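Local structure of Cd1 (Flavonifractor plautii, 7D39) at residues C19-A22 with L23-A26. The protein binds flavin mononucleotide and probably acts as an ene-reductase that starts the breakdown of flavones and flavonols in gut bacteria. Residues are numbered along the deposited sequence; the frame is centred on the assembly and turned at random.
Sequences CIEA and LMGA
In the flavodoxin-like fold, helix 14-28 makes the crossover of the first beta-alpha-beta unit, between strands 2-7 and 32-37, and here two of its successive turns meet through four i to i+4 backbone hydrogen bonds. Leu-23 N donates to Cys-19 O at 2.9 Å and Met-24 N to Ile-20 O at 2.8 Å. The next bond is longer, Gly-25 N to Glu-21 O at 3.2 Å, yet its N-H points almost straight at the oxygen (172°). Ala-26 N closes the set on Ala-22 O at 2.9 Å. The side formed by Cys-19, Ala-22 and Leu-23 is buried against the parallel sheet: Cys-19 and Leu-23 lean on Phe-35 of strand 32-37, while Ala-22 touches Val-84 of strand 82-88. Glu-21 instead turns to helix 184-202, where its OE1 is hydrogen-bonded to His-191 ND1, and its OE2 stays 4.4 Å from SE of Met-24, a selenomethionine, in a loose approach. The side chain of Met-24 runs extended beyond CG along the more open flank. In Leu-23, CG stands anti to the carbonyl carbon (chi1 -71°), which swings the branch back along the helix and sets CG 3.5 Å from Cys-19 O.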
# COMPACT_ATOMS: atom_id res chain seq x y z
N CYS A 19 14.09 -8.42 -7.27
CA CYS A 19 14.15 -6.97 -7.16
C CYS A 19 15.31 -6.42 -7.97
O CYS A 19 15.16 -5.47 -8.75
CB CYS A 19 14.25 -6.57 -5.69
SG CYS A 19 14.12 -4.79 -5.44
N ILE A 20 16.49 -7.03 -7.83
CA ILE A 20 17.64 -6.51 -8.55
C ILE A 20 17.48 -6.72 -10.05
O ILE A 20 17.80 -5.84 -10.86
CB ILE A 20 18.92 -7.15 -8.00
CG1 ILE A 20 19.18 -6.60 -6.58
CG2 ILE A 20 20.10 -6.88 -8.92
CD1 ILE A 20 20.08 -7.47 -5.74
N GLU A 21 16.93 -7.86 -10.45
CA GLU A 21 16.62 -8.09 -11.85
C GLU A 21 15.67 -7.02 -12.39
O GLU A 21 15.79 -6.60 -13.55
CB GLU A 21 16.00 -9.48 -12.02
CG GLU A 21 15.66 -9.86 -13.43
CD GLU A 21 16.88 -10.26 -14.23
OE1 GLU A 21 16.97 -9.85 -15.40
OE2 GLU A 21 17.74 -10.98 -13.67
N ALA A 22 14.70 -6.60 -11.58
CA ALA A 22 13.87 -5.48 -11.99
C ALA A 22 14.71 -4.21 -12.11
O ALA A 22 14.54 -3.44 -13.06
CB ALA A 22 12.70 -5.29 -11.03
N LEU A 23 15.63 -4.00 -11.18
CA LEU A 23 16.49 -2.82 -11.28
C LEU A 23 17.31 -2.84 -12.56
O LEU A 23 17.53 -1.80 -13.19
CB LEU A 23 17.38 -2.71 -10.04
CG LEU A 23 16.66 -2.34 -8.74
CD1 LEU A 23 17.65 -2.12 -7.63
CD2 LEU A 23 15.79 -1.10 -8.91
N MSE A 24 17.76 -4.02 -12.97
CA MSE A 24 18.53 -4.13 -14.21
C MSE A 24 17.72 -3.71 -15.44
O MSE A 24 18.18 -2.94 -16.27
CB MSE A 24 19.05 -5.55 -14.39
CG MSE A 24 20.29 -5.82 -13.57
SE MSE A 24 20.70 -7.73 -13.43
CE MSE A 24 22.48 -7.57 -12.68
N GLY A 25 16.50 -4.23 -15.55
CA GLY A 25 15.62 -3.79 -16.61
C GLY A 25 15.38 -2.29 -16.57
O GLY A 25 15.33 -1.63 -17.60
N ALA A 26 15.22 -1.74 -15.37
CA ALA A 26 15.06 -0.30 -15.24
C ALA A 26 16.30 0.43 -15.73
O ALA A 26 16.20 1.46 -16.40
CB ALA A 26 14.76 0.08 -13.79